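Local coordinates for arylalkylamine N-Acetyltransferase 2 (Aedes aegypti, PDB 4FD5), which probably transfers the acetyl group of acetyl-CoA to dopamine, and perhaps long acyl groups to serotonin, as a GNAT-family arylalkylamine N-acyltransferase, at residues 29-34 against 51-56; 40-45 against 106-111; 123-128 against 186-191; 117-122 against 214-219. All coordinates share one frame; numbering follows the deposited sequence.

Contact 1: residues 29-34 against 51-56; sequences TFFADE and LLEQHS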
loop_
_atom_site.group_PDB
_atom_site.type_symbol
_atom_site.label_atom_id
_atom_site.label_comp_id
_atom_site.label_asym_id
_atom_site.label_seq_id
_atom_site.Cartn_x
_atom_site.Cartn_y
_atom_site.Cartn_z
ATOM N N THR A 29 -7.683 4.437 11.379
ATOM C CA THR A 29 -8.058 5.298 10.264
ATOM C C THR A 29 -8.037 4.604 8.923
ATOM O O THR A 29 -8.685 5.064 7.974
ATOM C CB THR A 29 -7.187 6.585 10.172
ATOM O OG1 THR A 29 -5.857 6.243 9.773
ATOM C CG2 THR A 29 -7.141 7.319 11.488
ATOM N N PHE A 30 -7.306 3.498 8.842
ATOM C CA PHE A 30 -6.980 2.949 7.541
ATOM C C PHE A 30 -7.508 1.551 7.274
ATOM O O PHE A 30 -8.183 1.332 6.284
ATOM C CB PHE A 30 -5.471 2.973 7.296
ATOM C CG PHE A 30 -5.085 2.429 5.957
ATOM C CD1 PHE A 30 -5.162 3.231 4.822
ATOM C CD2 PHE A 30 -4.669 1.114 5.819
ATOM C CE1 PHE A 30 -4.821 2.739 3.585
ATOM C CE2 PHE A 30 -4.320 0.614 4.576
ATOM C CZ PHE A 30 -4.400 1.427 3.451
ATOM N N PHE A 31 -7.170 0.607 8.146
ATOM C CA PHE A 31 -7.347 -0.810 7.843
ATOM C C PHE A 31 -8.792 -1.154 7.467
ATOM O O PHE A 31 -9.026 -1.822 6.472
ATOM C CB PHE A 31 -6.919 -1.669 9.035
ATOM C CG PHE A 31 -5.418 -1.800 9.217
ATOM C CD1 PHE A 31 -4.558 -1.865 8.130
ATOM C CD2 PHE A 31 -4.884 -1.894 10.497
ATOM C CE1 PHE A 31 -3.188 -2.014 8.311
ATOM C CE2 PHE A 31 -3.509 -2.054 10.689
ATOM C CZ PHE A 31 -2.662 -2.098 9.595
ATOM N N ALA A 32 -9.757 -0.702 8.265
ATOM C CA ALA A 32 -11.158 -1.062 8.032
ATOM C C ALA A 32 -11.783 -0.322 6.842
ATOM O O ALA A 32 -12.818 -0.734 6.329
ATOM C CB ALA A 32 -11.984 -0.826 9.288
ATOM N N ASP A 33 -11.139 0.760 6.412
ATOM C CA ASP A 33 -11.656 1.634 5.354
ATOM C C ASP A 33 -11.089 1.294 3.967
ATOM O O ASP A 33 -11.622 1.706 2.941
ATOM C CB ASP A 33 -11.293 3.074 5.720
ATOM C CG ASP A 33 -12.185 4.099 5.059
ATOM O OD1 ASP A 33 -13.382 3.817 4.847
ATOM O OD2 ASP A 33 -11.678 5.205 4.779
ATOM N N GLU A 34 -9.982 0.562 3.939
ATOM C CA GLU A 34 -9.328 0.184 2.692
ATOM C C GLU A 34 -10.325 -0.616 1.835
ATOM O O GLU A 34 -11.037 -1.479 2.349
ATOM C CB GLU A 34 -8.072 -0.641 3.037
ATOM C CG GLU A 34 -7.046 -0.785 1.935
ATOM C CD GLU A 34 -7.337 -1.956 1.024
ATOM O OE1 GLU A 34 -8.166 -2.800 1.402
ATOM O OE2 GLU A 34 -6.723 -2.035 -0.055
ATOM N N LEU A 51 -2.579 -10.270 10.918
ATOM C CA LEU A 51 -1.793 -10.378 9.694
ATOM C C LEU A 51 -1.494 -9.002 9.093
ATOM O O LEU A 51 -0.376 -8.746 8.655
ATOM C CB LEU A 51 -2.497 -11.273 8.667
ATOM C CG LEU A 51 -2.762 -12.712 9.113
ATOM C CD1 LEU A 51 -3.486 -13.477 8.019
ATOM C CD2 LEU A 51 -1.469 -13.419 9.487
ATOM N N LEU A 52 -2.490 -8.124 9.078
ATOM C CA LEU A 52 -2.273 -6.765 8.594
ATOM C C LEU A 52 -1.177 -6.071 9.378
ATOM O O LEU A 52 -0.313 -5.397 8.803
ATOM C CB LEU A 52 -3.549 -5.929 8.706
ATOM C CG LEU A 52 -4.764 -6.327 7.869
ATOM C CD1 LEU A 52 -5.901 -5.333 8.115
ATOM C CD2 LEU A 52 -4.401 -6.395 6.383
ATOM N N GLU A 53 -1.215 -6.220 10.697
ATOM C CA GLU A 53 -0.245 -5.559 11.561
ATOM C C GLU A 53 1.138 -6.182 11.450
ATOM O O GLU A 53 2.133 -5.470 11.436
ATOM C CB GLU A 53 -0.748 -5.555 13.003
ATOM C CG GLU A 53 -1.964 -4.660 13.185
ATOM C CD GLU A 53 -2.685 -4.889 14.495
ATOM O OE1 GLU A 53 -2.026 -5.249 15.490
ATOM O OE2 GLU A 53 -3.920 -4.717 14.528
ATOM N N GLN A 54 1.200 -7.507 11.350
ATOM C CA GLN A 54 2.469 -8.195 11.097
ATOM C C GLN A 54 3.122 -7.678 9.806
ATOM O O GLN A 54 4.337 -7.405 9.760
ATOM C CB GLN A 54 2.221 -9.705 11.007
ATOM C CG GLN A 54 3.424 -10.542 10.646
ATOM C CD GLN A 54 3.065 -12.017 10.565
ATOM O OE1 GLN A 54 3.046 -12.719 11.576
ATOM N NE2 GLN A 54 2.742 -12.484 9.362
ATOM N N HIS A 55 2.310 -7.541 8.757
ATOM C CA HIS A 55 2.805 -7.067 7.469
ATOM C C HIS A 55 3.290 -5.618 7.551
ATOM O O HIS A 55 4.377 -5.303 7.057
ATOM C CB HIS A 55 1.736 -7.228 6.371
ATOM C CG HIS A 55 2.241 -6.976 4.978
ATOM N ND1 HIS A 55 1.406 -6.639 3.934
ATOM C CD2 HIS A 55 3.492 -7.023 4.456
ATOM C CE1 HIS A 55 2.119 -6.479 2.831
ATOM N NE2 HIS A 55 3.387 -6.706 3.119
ATOM N N SER A 56 2.494 -4.754 8.180
ATOM C CA SER A 56 2.884 -3.355 8.355
ATOM C C SER A 56 4.152 -3.195 9.181
ATOM O O SER A 56 4.981 -2.349 8.878
ATOM C CB SER A 56 1.751 -2.518 8.933
ATOM O OG SER A 56 0.625 -2.562 8.071
#
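Phe31 pushes its ring from the turn after helix 19-29 against helix 50-60, where Leu52, Glu53 and Ser56 receive it. Phe31 CG is turned away from the carbonyl carbon (chi1 -76°), which carries the ring out from the turn toward the helix. Leu52 covers one face. Its CD1 stands 4.1 Å from the centroid of the Phe31 ring and 28° off the ring normal, a CH-pi contact, and on the same face its CB sits above the rim of the ring. With its second torsion extended (chi2 -178°), Leu52 tilts CD1 toward CG and CD1 of Phe31; the side chains run past one another in opposite senses. Ser56 meets the ring at its edge, near the ring plane, with OG 3.7 Å from Phe31 CZ. The Glu53 chain runs roughly perpendicular to the Phe31 side chain, although its carboxylate is nearly parallel to the ring, and it touches the ring obliquely through CG, 3.9 Å from Phe31 CE2. That carboxylate forms a salt bridge with Arg27 and a hydrogen bond with His49 N. Leu26 of helix 19-29 and Ile135 of strand 129-138 also touch Phe31, tying the turn to the central sheet of the GNAT fold. With no hydrogen bond across the segments, the join rests on dispersion and CH-pi attraction, and Glu53 contributes its aliphatic stem while its charge is probably offset by Arg27.

Contact 2: residues 40-45 against 106-111; sequences VNLTRP and KKIFKL
The Schellman motif that ends helix 35-39 turns Val40 and Leu42 toward Lys107 and Ile108 of helix 103-116. Asn41, with positive phi (53°), is its C-prime residue: Leu42 N bonds back to Asn37 O and Asn41 N to Lys38 O, which ends the helix and redirects the chain, with the side chains before and after Asn41 meeting the same neighbouring helix. Ile108 is the shared partner. Its CD1, carried outward by a nearly extended second torsion (chi2 167°), lies 4.0 Å from Val40 CG2 and 4.1 Å from Leu42 CD2, so one methyl bridges the two loop residues. The other branch of Val40 is met by a lysine stem, with CG1 4.1 Å from Lys107 CD; that stem is extended beyond CG and takes its ammonium group on past the valine. Phe205 touches both Val40 and Ile108, and Leu36 adds to the apolar surroundings of Ile108. On the polar side, Val40 O is bonded by Ser104 OG of helix 103-116. Across the two segments only carbon meets carbon, at ordinary van der Waals separations. Such a contact has little directional demand of its own, and the backbone bonds of the helix end probably do much to set its geometry.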
loop_
_atom_site.group_PDB
_atom_site.type_symbol
_atom_site.label_atom_id
_atom_site.label_comp_id
_atom_site.label_asym_id
_atom_site.label_seq_id
_atom_site.Cartn_x
_atom_site.Cartn_y
_atom_site.Cartn_z
ATOM N N VAL A 40 -14.506 -7.432 2.101
ATOM C CA VAL A 40 -14.607 -8.778 2.670
ATOM C C VAL A 40 -14.697 -8.801 4.194
ATOM O O VAL A 40 -14.464 -9.841 4.828
ATOM C CB VAL A 40 -13.484 -9.699 2.168
ATOM C CG1 VAL A 40 -13.616 -9.915 0.655
ATOM C CG2 VAL A 40 -12.123 -9.133 2.536
ATOM N N ASN A 41 -15.042 -7.654 4.773
ATOM C CA ASN A 41 -15.245 -7.548 6.212
ATOM C C ASN A 41 -14.055 -8.083 6.995
ATOM O O ASN A 41 -14.209 -8.824 7.965
ATOM C CB ASN A 41 -16.525 -8.289 6.615
ATOM C CG ASN A 41 -17.746 -7.770 5.886
ATOM O OD1 ASN A 41 -18.192 -6.651 6.132
ATOM N ND2 ASN A 41 -18.288 -8.575 4.977
ATOM N N LEU A 42 -12.859 -7.690 6.576
ATOM C CA LEU A 42 -11.643 -8.220 7.176
ATOM C C LEU A 42 -11.511 -7.820 8.635
ATOM O O LEU A 42 -11.079 -8.614 9.474
ATOM C CB LEU A 42 -10.419 -7.756 6.386
ATOM C CG LEU A 42 -9.079 -8.370 6.778
ATOM C CD1 LEU A 42 -9.082 -9.863 6.536
ATOM C CD2 LEU A 42 -7.964 -7.721 5.978
ATOM N N THR A 43 -11.900 -6.591 8.942
ATOM C CA THR A 43 -11.768 -6.077 10.295
ATOM C C THR A 43 -12.794 -4.976 10.534
ATOM O O THR A 43 -13.654 -4.723 9.691
ATOM C CB THR A 43 -10.317 -5.591 10.581
ATOM O OG1 THR A 43 -10.226 -5.037 11.902
ATOM C CG2 THR A 43 -9.875 -4.558 9.550
ATOM N N ARG A 44 -12.725 -4.358 11.698
ATOM C CA ARG A 44 -13.698 -3.356 12.094
ATOM C C ARG A 44 -12.918 -2.115 12.465
ATOM O O ARG A 44 -11.755 -2.208 12.838
ATOM C CB ARG A 44 -14.503 -3.848 13.302
ATOM C CG ARG A 44 -15.309 -5.125 13.049
ATOM C CD ARG A 44 -16.077 -5.584 14.294
ATOM N NE ARG A 44 -16.826 -4.489 14.905
ATOM C CZ ARG A 44 -17.746 -4.643 15.855
ATOM N NH1 ARG A 44 -18.040 -5.857 16.308
ATOM N NH2 ARG A 44 -18.375 -3.580 16.351
ATOM N N PRO A 45 -13.548 -0.942 12.372
ATOM C CA PRO A 45 -12.787 0.256 12.732
ATOM C C PRO A 45 -12.179 0.144 14.129
ATOM O O PRO A 45 -12.882 -0.195 15.083
ATOM C CB PRO A 45 -13.846 1.356 12.705
ATOM C CG PRO A 45 -14.898 0.844 11.761
ATOM C CD PRO A 45 -14.924 -0.634 11.943
ATOM N N LYS A 106 -6.972 -14.238 2.557
ATOM C CA LYS A 106 -6.496 -15.030 1.433
ATOM C C LYS A 106 -7.065 -14.540 0.095
ATOM O O LYS A 106 -6.362 -14.558 -0.914
ATOM C CB LYS A 106 -6.815 -16.504 1.643
ATOM C CG LYS A 106 -6.225 -17.401 0.585
ATOM C CD LYS A 106 -6.510 -18.869 0.895
ATOM C CE LYS A 106 -6.324 -19.758 -0.348
ATOM N NZ LYS A 106 -6.703 -21.183 -0.094
ATOM N N LYS A 107 -8.330 -14.117 0.086
ATOM C CA LYS A 107 -8.900 -13.543 -1.144
ATOM C C LYS A 107 -8.085 -12.339 -1.628
ATOM O O LYS A 107 -7.763 -12.205 -2.838
ATOM C CB LYS A 107 -10.334 -13.096 -0.908
ATOM C CG LYS A 107 -11.280 -14.246 -0.596
ATOM C CD LYS A 107 -12.680 -13.722 -0.370
ATOM C CE LYS A 107 -13.651 -14.868 -0.096
ATOM N NZ LYS A 107 -14.945 -14.360 0.414
ATOM N N ILE A 108 -7.772 -11.459 -0.677
ATOM C CA ILE A 108 -6.974 -10.269 -1.017
ATOM C C ILE A 108 -5.557 -10.630 -1.510
ATOM O O ILE A 108 -5.106 -10.183 -2.584
ATOM C CB ILE A 108 -6.879 -9.323 0.190
ATOM C CG1 ILE A 108 -8.273 -8.807 0.556
ATOM C CG2 ILE A 108 -5.916 -8.165 -0.108
ATOM C CD1 ILE A 108 -8.329 -8.127 1.909
ATOM N N PHE A 109 -4.862 -11.446 -0.720
ATOM C CA PHE A 109 -3.518 -11.888 -1.085
ATOM C C PHE A 109 -3.511 -12.490 -2.494
ATOM O O PHE A 109 -2.661 -12.164 -3.323
ATOM C CB PHE A 109 -2.993 -12.908 -0.062
ATOM C CG PHE A 109 -1.555 -13.327 -0.293
ATOM C CD1 PHE A 109 -0.527 -12.805 0.488
ATOM C CD2 PHE A 109 -1.233 -14.234 -1.292
ATOM C CE1 PHE A 109 0.796 -13.187 0.276
ATOM C CE2 PHE A 109 0.087 -14.618 -1.509
ATOM C CZ PHE A 109 1.099 -14.093 -0.726
ATOM N N LYS A 110 -4.473 -13.367 -2.755
ATOM C CA LYS A 110 -4.596 -14.037 -4.037
ATOM C C LYS A 110 -4.770 -13.063 -5.194
ATOM O O LYS A 110 -4.091 -13.193 -6.215
ATOM C CB LYS A 110 -5.752 -15.040 -4.002
ATOM C CG LYS A 110 -5.886 -15.899 -5.242
ATOM C CD LYS A 110 -6.945 -16.992 -5.029
ATOM C CE LYS A 110 -7.626 -17.386 -6.337
ATOM N NZ LYS A 110 -6.718 -18.072 -7.301
ATOM N N LEU A 111 -5.667 -12.086 -5.049
ATOM C CA LEU A 111 -5.846 -11.129 -6.142
ATOM C C LEU A 111 -4.541 -10.385 -6.431
ATOM O O LEU A 111 -4.120 -10.246 -7.596
ATOM C CB LEU A 111 -6.958 -10.139 -5.829
ATOM C CG LEU A 111 -7.091 -8.972 -6.815
ATOM C CD1 LEU A 111 -7.368 -9.449 -8.256
ATOM C CD2 LEU A 111 -8.172 -8.020 -6.329
#

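Contact 3: residues 123-128 against 186-191; sequences KQFDVD and ITKCEI
Gln124 and Lys188 reach for each other from opposite directions, one from the short helix 121-125 and the other from the outermost strand 186-192. The glutamine is drawn out to nearly full length, with CG anti to the backbone N (chi1 -173°), and presents its amide end. The lysine is instead folded at its second and third torsions (chi2 -50°, chi3 -112°), which brings CE and NZ round to that amide. As modelled, Gln124 NE2 lies 2.8 Å from Lys188 NZ. Two donors so placed make the amide orientation doubtful, and with the group turned over a hydrogen bond from the ammonium would be possible. Beside this pair, Phe125 CZ comes to 4.2 Å from Lys188 CE, an oblique approach to the ring. One face of the Phe125 ring is covered by Gln124 CG, 4.1 Å above the plane and over its centre, so the two helix residues approach the lysine side by side. Lys188 sits in a classic beta bulge, where it and Cys189 both face Ile216 and the strand turns a corner. Around this surface contact, Lys188 packs on Cys218 of strand 213-220 and on Ile119, while Phe125 rests on Val220 of that same strand and on Val166 of strand 166-171.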
loop_
_atom_site.group_PDB
_atom_site.type_symbol
_atom_site.label_atom_id
_atom_site.label_comp_id
_atom_site.label_asym_id
_atom_site.label_seq_id
_atom_site.Cartn_x
_atom_site.Cartn_y
_atom_site.Cartn_z
ATOM N N LYS A 123 12.505 -6.829 -14.906
ATOM C CA LYS A 123 12.971 -7.040 -16.264
ATOM C C LYS A 123 12.723 -5.820 -17.137
ATOM O O LYS A 123 13.607 -5.374 -17.869
ATOM C CB LYS A 123 12.287 -8.263 -16.868
ATOM C CG LYS A 123 13.010 -9.581 -16.613
ATOM C CD LYS A 123 13.233 -9.850 -15.123
ATOM C CE LYS A 123 13.911 -11.191 -14.888
ATOM N NZ LYS A 123 13.608 -11.679 -13.517
ATOM N N GLN A 124 11.521 -5.267 -17.051
ATOM C CA GLN A 124 11.151 -4.138 -17.896
ATOM C C GLN A 124 12.113 -2.971 -17.754
ATOM O O GLN A 124 12.450 -2.329 -18.745
ATOM C CB GLN A 124 9.713 -3.682 -17.616
ATOM C CG GLN A 124 9.205 -2.625 -18.584
ATOM C CD GLN A 124 7.715 -2.359 -18.433
ATOM O OE1 GLN A 124 6.983 -3.164 -17.859
ATOM N NE2 GLN A 124 7.263 -1.224 -18.955
ATOM N N PHE A 125 12.562 -2.708 -16.528
ATOM C CA PHE A 125 13.416 -1.548 -16.287
ATOM C C PHE A 125 14.861 -1.902 -15.941
ATOM O O PHE A 125 15.657 -1.020 -15.632
ATOM C CB PHE A 125 12.805 -0.645 -15.216
ATOM C CG PHE A 125 11.442 -0.136 -15.572
ATOM C CD1 PHE A 125 11.273 0.767 -16.617
ATOM C CD2 PHE A 125 10.326 -0.570 -14.880
ATOM C CE1 PHE A 125 10.020 1.231 -16.962
ATOM C CE2 PHE A 125 9.066 -0.102 -15.214
ATOM C CZ PHE A 125 8.912 0.801 -16.260
ATOM N N ASP A 126 15.188 -3.187 -16.008
ATOM C CA ASP A 126 16.527 -3.678 -15.679
ATOM C C ASP A 126 17.007 -3.196 -14.311
ATOM O O ASP A 126 18.059 -2.568 -14.192
ATOM C CB ASP A 126 17.535 -3.297 -16.770
ATOM C CG ASP A 126 18.807 -4.131 -16.700
ATOM O OD1 ASP A 126 18.725 -5.299 -16.258
ATOM O OD2 ASP A 126 19.884 -3.623 -17.088
ATOM N N VAL A 127 16.232 -3.501 -13.276
ATOM C CA VAL A 127 16.613 -3.146 -11.912
ATOM C C VAL A 127 16.575 -4.375 -11.003
ATOM O O VAL A 127 15.846 -5.335 -11.275
ATOM C CB VAL A 127 15.700 -2.040 -11.342
ATOM C CG1 VAL A 127 15.851 -0.752 -12.143
ATOM C CG2 VAL A 127 14.246 -2.502 -11.345
ATOM N N ASP A 128 17.358 -4.347 -9.928
ATOM C CA ASP A 128 17.414 -5.471 -8.998
ATOM C C ASP A 128 16.602 -5.208 -7.737
ATOM O O ASP A 128 16.467 -6.079 -6.875
ATOM C CB ASP A 128 18.865 -5.807 -8.626
ATOM C CG ASP A 128 19.658 -4.592 -8.199
ATOM O OD1 ASP A 128 19.055 -3.632 -7.668
ATOM O OD2 ASP A 128 20.894 -4.591 -8.391
ATOM N N ILE A 186 2.349 5.532 -13.836
ATOM C CA ILE A 186 1.688 4.995 -15.021
ATOM C C ILE A 186 1.105 3.633 -14.682
ATOM O O ILE A 186 1.753 2.826 -14.007
ATOM C CB ILE A 186 2.725 4.792 -16.154
ATOM C CG1 ILE A 186 3.396 6.121 -16.503
ATOM C CG2 ILE A 186 2.089 4.137 -17.379
ATOM C CD1 ILE A 186 2.421 7.226 -16.751
ATOM N N THR A 187 -0.096 3.359 -15.182
ATOM C CA THR A 187 -0.731 2.062 -14.952
ATOM C C THR A 187 -0.122 0.985 -15.854
ATOM O O THR A 187 -0.083 1.138 -17.082
ATOM C CB THR A 187 -2.264 2.151 -15.168
ATOM O OG1 THR A 187 -2.808 3.096 -14.240
ATOM C CG2 THR A 187 -2.932 0.806 -14.965
ATOM N N LYS A 188 0.368 -0.084 -15.233
ATOM C CA LYS A 188 0.962 -1.203 -15.947
ATOM C C LYS A 188 -0.014 -2.366 -16.025
ATOM O O LYS A 188 0.031 -3.150 -16.977
ATOM C CB LYS A 188 2.262 -1.652 -15.276
ATOM C CG LYS A 188 3.300 -0.550 -15.167
ATOM C CD LYS A 188 3.499 0.135 -16.516
ATOM C CE LYS A 188 4.877 -0.150 -17.095
ATOM N NZ LYS A 188 5.011 0.407 -18.476
ATOM N N CYS A 189 -0.891 -2.483 -15.030
ATOM C CA CYS A 189 -1.835 -3.611 -15.003
ATOM C C CYS A 189 -3.100 -3.117 -14.320
ATOM O O CYS A 189 -3.009 -2.331 -13.399
ATOM C CB CYS A 189 -1.216 -4.791 -14.217
ATOM S SG CYS A 189 -2.107 -6.349 -14.337
ATOM N N GLU A 190 -4.280 -3.545 -14.757
ATOM C CA GLU A 190 -5.493 -3.118 -14.061
ATOM C C GLU A 190 -6.600 -4.150 -14.165
ATOM O O GLU A 190 -6.654 -4.918 -15.119
ATOM C CB GLU A 190 -5.977 -1.760 -14.556
ATOM C CG GLU A 190 -6.480 -1.729 -15.979
ATOM C CD GLU A 190 -6.855 -0.323 -16.417
ATOM O OE1 GLU A 190 -6.614 0.629 -15.641
ATOM O OE2 GLU A 190 -7.379 -0.167 -17.534
ATOM N N ILE A 191 -7.482 -4.157 -13.167
ATOM C CA ILE A 191 -8.643 -5.048 -13.201
ATOM C C ILE A 191 -9.851 -4.410 -12.514
ATOM O O ILE A 191 -9.722 -3.765 -11.465
ATOM C CB ILE A 191 -8.319 -6.433 -12.594
ATOM C CG1 ILE A 191 -9.500 -7.401 -12.786
ATOM C CG2 ILE A 191 -7.947 -6.311 -11.120
ATOM C CD1 ILE A 191 -9.192 -8.814 -12.318
#

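Contact 4: residues 117-122 against 214-219; sequences LKINLF and LKIMCK
Ile216 is the first residue along 214-219 to meet the 117-122 segment. Its CG2, anti to the backbone N, lies 3.4 Å from Ile119 CD1, tighter than usual for two methyls. Ile119 wedges CG1 between its own N and C (chi1 61°), which sends CD1 toward the strand, and the isoleucines run antiparallel alongside each other. Met217 then points the other way and packs on Gln177, Val180 and Ser181 of helix 174-182. This division belongs to the GNAT fold, in which helices cover both faces of a mixed sheet; strand 213-220 runs antiparallel to both its neighbours, 166-171 and 186-192. With Cys218 the strand returns to the first face, and its CB lies 3.9 Å from Leu121 CD2. Leu121 opens helix 121-125, for which Asn120 is the N-cap, its OD1 accepting a hydrogen bond from Lys123 N. At Lys219 the chain again leaves the contact, and NZ forms a salt bridge with Glu156 and a hydrogen bond to Leu183 O.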
loop_
_atom_site.group_PDB
_atom_site.type_symbol
_atom_site.label_atom_id
_atom_site.label_comp_id
_atom_site.label_asym_id
_atom_site.label_seq_id
_atom_site.Cartn_x
_atom_site.Cartn_y
_atom_site.Cartn_z
ATOM N N LEU A 117 1.623 -11.378 -11.190
ATOM C CA LEU A 117 2.188 -12.316 -12.172
ATOM C C LEU A 117 2.178 -11.818 -13.624
ATOM O O LEU A 117 2.859 -12.379 -14.485
ATOM C CB LEU A 117 1.464 -13.658 -12.116
ATOM C CG LEU A 117 1.674 -14.517 -10.876
ATOM C CD1 LEU A 117 0.823 -15.790 -10.979
ATOM C CD2 LEU A 117 3.139 -14.867 -10.706
ATOM N N LYS A 118 1.406 -10.782 -13.909
ATOM C CA LYS A 118 1.170 -10.405 -15.296
ATOM C C LYS A 118 2.187 -9.397 -15.807
ATOM O O LYS A 118 2.205 -9.065 -16.990
ATOM C CB LYS A 118 -0.245 -9.864 -15.454
ATOM C CG LYS A 118 -1.297 -10.867 -15.015
ATOM C CD LYS A 118 -2.686 -10.281 -15.073
ATOM C CE LYS A 118 -2.960 -9.680 -16.442
ATOM N NZ LYS A 118 -4.420 -9.420 -16.662
ATOM N N ILE A 119 3.024 -8.912 -14.900
ATOM C CA ILE A 119 4.088 -7.983 -15.261
ATOM C C ILE A 119 5.384 -8.349 -14.543
ATOM O O ILE A 119 5.369 -9.008 -13.513
ATOM C CB ILE A 119 3.723 -6.519 -14.910
ATOM C CG1 ILE A 119 3.486 -6.376 -13.401
ATOM C CG2 ILE A 119 2.530 -6.039 -15.737
ATOM C CD1 ILE A 119 2.986 -5.008 -12.975
ATOM N N ASN A 120 6.509 -7.905 -15.092
ATOM C CA ASN A 120 7.799 -8.062 -14.424
ATOM C C ASN A 120 8.551 -6.746 -14.557
ATOM O O ASN A 120 9.169 -6.475 -15.584
ATOM C CB ASN A 120 8.588 -9.210 -15.050
ATOM C CG ASN A 120 9.875 -9.512 -14.303
ATOM O OD1 ASN A 120 10.377 -8.685 -13.542
ATOM N ND2 ASN A 120 10.418 -10.706 -14.521
ATOM N N LEU A 121 8.478 -5.911 -13.526
ATOM C CA LEU A 121 9.064 -4.579 -13.626
ATOM C C LEU A 121 10.578 -4.640 -13.530
ATOM O O LEU A 121 11.275 -3.768 -14.070
ATOM C CB LEU A 121 8.496 -3.649 -12.551
ATOM C CG LEU A 121 7.110 -3.051 -12.845
ATOM C CD1 LEU A 121 6.178 -4.063 -13.461
ATOM C CD2 LEU A 121 6.495 -2.446 -11.575
ATOM N N PHE A 122 11.084 -5.665 -12.845
ATOM C CA PHE A 122 12.530 -5.825 -12.713
ATOM C C PHE A 122 13.142 -5.999 -14.094
ATOM O O PHE A 122 14.159 -5.391 -14.421
ATOM C CB PHE A 122 12.873 -7.019 -11.826
ATOM C CG PHE A 122 12.390 -6.874 -10.410
ATOM C CD1 PHE A 122 11.244 -7.525 -9.987
ATOM C CD2 PHE A 122 13.075 -6.070 -9.507
ATOM C CE1 PHE A 122 10.797 -7.391 -8.686
ATOM C CE2 PHE A 122 12.631 -5.930 -8.211
ATOM C CZ PHE A 122 11.491 -6.593 -7.794
ATOM N N LEU A 214 -8.411 -2.236 -9.377
ATOM C CA LEU A 214 -7.076 -2.388 -8.806
ATOM C C LEU A 214 -6.105 -2.022 -9.922
ATOM O O LEU A 214 -6.194 -2.576 -11.020
ATOM C CB LEU A 214 -6.831 -3.831 -8.387
ATOM C CG LEU A 214 -5.372 -4.253 -8.188
ATOM C CD1 LEU A 214 -4.707 -3.457 -7.078
ATOM C CD2 LEU A 214 -5.314 -5.729 -7.868
ATOM N N LYS A 215 -5.194 -1.083 -9.665
ATOM C CA LYS A 215 -4.209 -0.710 -10.680
ATOM C C LYS A 215 -2.818 -0.913 -10.117
ATOM O O LYS A 215 -2.511 -0.391 -9.050
ATOM C CB LYS A 215 -4.369 0.752 -11.098
ATOM C CG LYS A 215 -5.727 1.106 -11.687
ATOM C CD LYS A 215 -5.744 2.546 -12.208
ATOM C CE LYS A 215 -7.104 2.888 -12.809
ATOM N NZ LYS A 215 -7.087 4.230 -13.447
ATOM N N ILE A 216 -1.994 -1.693 -10.812
ATOM C CA ILE A 216 -0.567 -1.742 -10.511
ATOM C C ILE A 216 0.128 -0.666 -11.341
ATOM O O ILE A 216 0.066 -0.683 -12.594
ATOM C CB ILE A 216 0.056 -3.114 -10.773
ATOM C CG1 ILE A 216 -0.599 -4.164 -9.873
ATOM C CG2 ILE A 216 1.567 -3.065 -10.552
ATOM C CD1 ILE A 216 -0.064 -5.565 -10.105
ATOM N N MET A 217 0.763 0.261 -10.625
ATOM C CA MET A 217 1.243 1.505 -11.205
ATOM C C MET A 217 2.708 1.684 -10.875
ATOM O O MET A 217 3.173 1.239 -9.825
ATOM C CB MET A 217 0.441 2.692 -10.654
ATOM C CG MET A 217 -1.069 2.533 -10.829
ATOM S SD MET A 217 -2.054 3.885 -10.160
ATOM C CE MET A 217 -1.840 5.112 -11.462
ATOM N N CYS A 218 3.445 2.330 -11.767
ATOM C CA CYS A 218 4.866 2.528 -11.501
ATOM C C CYS A 218 5.434 3.824 -12.076
ATOM O O CYS A 218 4.825 4.472 -12.925
ATOM C CB CYS A 218 5.671 1.326 -11.992
ATOM S SG CYS A 218 5.748 1.224 -13.783
ATOM N N LYS A 219 6.603 4.202 -11.588
ATOM C CA LYS A 219 7.249 5.422 -12.043
ATOM C C LYS A 219 8.749 5.196 -12.095
ATOM O O LYS A 219 9.336 4.702 -11.132
ATOM C CB LYS A 219 6.934 6.580 -11.090
ATOM C CG LYS A 219 7.476 7.919 -11.551
ATOM C CD LYS A 219 7.217 9.026 -10.554
ATOM C CE LYS A 219 7.731 10.347 -11.140
ATOM N NZ LYS A 219 7.604 11.488 -10.211
#

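Contact 4 is buried, contacts 1 and 2 are partly buried, and contact 3 lies at the surface. The first two adjoin, Ala32 packing on the Thr43-Pro45 stretch and Leu52 on Leu42, so helices 50-60 and 103-116 share one loop region. Contacts 3 and 4 both use helix 121-125 and neighbouring strands of one sheet; their centres are about 4 Å apart, and 186-191 pairs with 214-219 through its backbone. Leu111 links the two halves by touching Leu214 and Ile191. Contact 1 uses an aromatic face, contacts 2 and 4 are aliphatic, apart from the cysteine of contact 4, and polar ends meet across the segments at contact 3, on the sheet's outer strand.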